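Local atomic coordinates of ribokinase (Cryptococcus neoformans var. grubii serotype A, PDB entry 6CW5), a protein that probably phosphorylates D-ribose at O-5 with ATP and a divalent cation, most likely magnesium, to give D-ribose 5-phosphate. Residues 12-17 / 136-141. Residues are numbered along the deposited sequence; the frame is centred on the assembly and turned at random.
Sequences SSRCLV and ATYTHL
Leu16 lies against the ring of Tyr138 where the parallel strands 15-18 and 140-143 run side by side. They are neighbours in the large central beta sheet of the pfkB-type alpha/beta fold. CB of Leu16 makes a CH-pi contact over the middle of the ring, 3.6 Å from its centroid. CG is anti to the backbone N (chi1 176°), and the chain runs on across the same ring. CD1 then reaches the phenol end, 3.8 Å from Tyr138 OH. CD2 meets Tyr138 CE2 and, farther off, Leu141 CD1. The opposite ring face is covered by Thr137 OG1. On the sheet face that carries Leu16 and Leu141, Leu16 also touches Tyr155 of helix 149-161, and Leu141 touches Ala159 of the same helix. The side chains of Cys15 and His140 meet on the other face and pack on helix 279-292.

Leu16 N donates to His140 O at 2.9 Å. Two residues earlier, Arg14 O accepts two backbone bonds. Thr139 N lies in its carbonyl plane, and His140 N is tilted 30° from it. Arg14 CG comes obliquely to the Tyr138 ring, 3.7 Å from CD1.

At Arg14 N the acceptor is a side chain rather than a backbone carbonyl. Thr139 OG1 sits between its own N and carbonyl carbon (chi1 56°) and accepts from Arg14 N at 3.0 Å. The same oxygen lies at the edge of the His140 ring, in its plane, and shares a 2.8 Å hydrogen bond with His140 ND1.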
loop_
_atom_site.group_PDB
_atom_site.type_symbol
_atom_site.label_atom_id
_atom_site.label_comp_id
_atom_site.label_asym_id
_atom_site.label_seq_id
_atom_site.Cartn_x
_atom_site.Cartn_y
_atom_site.Cartn_z
ATOM N N SER A 12 28.658 -1.484 -1.727
ATOM C CA SER A 12 28.533 -0.773 -2.995
ATOM C C SER A 12 27.136 -0.183 -3.171
ATOM O O SER A 12 26.127 -0.882 -3.046
ATOM C CB SER A 12 28.856 -1.697 -4.163
ATOM O OG SER A 12 30.189 -1.492 -4.599
ATOM N N SER A 13 27.072 1.095 -3.504
ATOM C CA SER A 13 25.801 1.802 -3.425
ATOM C C SER A 13 24.901 1.512 -4.620
ATOM O O SER A 13 25.348 1.472 -5.766
ATOM C CB SER A 13 26.049 3.304 -3.306
ATOM O OG SER A 13 26.798 3.587 -2.139
ATOM N N ARG A 14 23.613 1.308 -4.337
ATOM C CA ARG A 14 22.626 1.084 -5.382
ATOM C C ARG A 14 21.305 1.657 -4.901
ATOM O O ARG A 14 20.900 1.420 -3.760
ATOM C CB ARG A 14 22.484 -0.410 -5.726
ATOM C CG ARG A 14 21.540 -0.674 -6.920
ATOM C CD ARG A 14 21.661 -2.099 -7.463
ATOM N NE ARG A 14 22.984 -2.340 -8.032
ATOM C CZ ARG A 14 23.269 -2.310 -9.334
ATOM N NH1 ARG A 14 22.323 -2.061 -10.237
ATOM N NH2 ARG A 14 24.509 -2.537 -9.735
ATOM N N CYS A 15 20.651 2.431 -5.768
ATOM C CA CYS A 15 19.426 3.135 -5.422
ATOM C C CYS A 15 18.225 2.467 -6.067
ATOM O O CYS A 15 18.239 2.173 -7.264
ATOM C CB CYS A 15 19.490 4.590 -5.876
ATOM S SG CYS A 15 18.030 5.537 -5.423
ATOM N N LEU A 16 17.175 2.264 -5.290
ATOM C CA LEU A 16 15.890 1.880 -5.851
ATOM C C LEU A 16 14.994 3.107 -5.833
ATOM O O LEU A 16 14.859 3.760 -4.781
ATOM C CB LEU A 16 15.242 0.757 -5.046
ATOM C CG LEU A 16 13.837 0.341 -5.487
ATOM C CD1 LEU A 16 13.818 -0.291 -6.882
ATOM C CD2 LEU A 16 13.327 -0.641 -4.437
ATOM N N VAL A 17 14.450 3.454 -6.990
ATOM C CA VAL A 17 13.410 4.482 -7.099
ATOM C C VAL A 17 12.081 3.763 -7.205
ATOM O O VAL A 17 11.822 3.052 -8.180
ATOM C CB VAL A 17 13.628 5.408 -8.307
ATOM C CG1 VAL A 17 12.549 6.520 -8.341
ATOM C CG2 VAL A 17 15.047 6.004 -8.285
ATOM N N ALA A 136 17.273 -6.174 -0.748
ATOM C CA ALA A 136 18.572 -6.704 -0.354
ATOM C C ALA A 136 19.722 -6.056 -1.117
ATOM O O ALA A 136 20.807 -5.871 -0.557
ATOM C CB ALA A 136 18.597 -8.222 -0.554
ATOM N N THR A 137 19.524 -5.725 -2.396
ATOM C CA THR A 137 20.643 -5.212 -3.182
ATOM C C THR A 137 20.813 -3.704 -3.062
ATOM O O THR A 137 21.757 -3.150 -3.638
ATOM C CB THR A 137 20.484 -5.584 -4.660
ATOM O OG1 THR A 137 19.329 -4.941 -5.203
ATOM C CG2 THR A 137 20.327 -7.090 -4.831
ATOM N N TYR A 138 19.939 -3.023 -2.332
ATOM C CA TYR A 138 19.893 -1.564 -2.342
ATOM C C TYR A 138 20.440 -0.968 -1.054
ATOM O O TYR A 138 20.219 -1.506 0.033
ATOM C CB TYR A 138 18.463 -1.077 -2.552
ATOM C CG TYR A 138 17.904 -1.603 -3.840
ATOM C CD1 TYR A 138 18.380 -1.133 -5.065
ATOM C CD2 TYR A 138 16.935 -2.600 -3.842
ATOM C CE1 TYR A 138 17.872 -1.615 -6.254
ATOM C CE2 TYR A 138 16.418 -3.092 -5.035
ATOM C CZ TYR A 138 16.900 -2.599 -6.229
ATOM O OH TYR A 138 16.411 -3.087 -7.409
ATOM N N THR A 139 21.148 0.156 -1.194
ATOM C CA THR A 139 21.580 0.973 -0.075
ATOM C C THR A 139 20.752 2.242 0.065
ATOM O O THR A 139 20.748 2.849 1.145
ATOM C CB THR A 139 23.061 1.361 -0.233
ATOM O OG1 THR A 139 23.250 2.020 -1.496
ATOM C CG2 THR A 139 23.971 0.128 -0.160
ATOM N N HIS A 140 20.070 2.665 -1.003
ATOM C CA HIS A 140 19.328 3.924 -1.011
ATOM C C HIS A 140 17.954 3.697 -1.619
ATOM O O HIS A 140 17.818 2.924 -2.573
ATOM C CB HIS A 140 20.090 5.010 -1.814
ATOM C CG HIS A 140 21.337 5.475 -1.129
ATOM N ND1 HIS A 140 22.444 4.667 -0.973
ATOM C CD2 HIS A 140 21.626 6.635 -0.497
ATOM C CE1 HIS A 140 23.374 5.325 -0.305
ATOM N NE2 HIS A 140 22.901 6.515 0.005
ATOM N N LEU A 141 16.950 4.393 -1.076
ATOM C CA LEU A 141 15.589 4.386 -1.595
ATOM C C LEU A 141 15.164 5.813 -1.880
ATOM O O LEU A 141 15.370 6.705 -1.049
ATOM C CB LEU A 141 14.613 3.741 -0.613
ATOM C CG LEU A 141 13.122 3.857 -0.959
ATOM C CD1 LEU A 141 12.734 2.879 -2.123
ATOM C CD2 LEU A 141 12.272 3.589 0.300
HETATM O O HOH W 1 24.360 -3.702 -2.980
#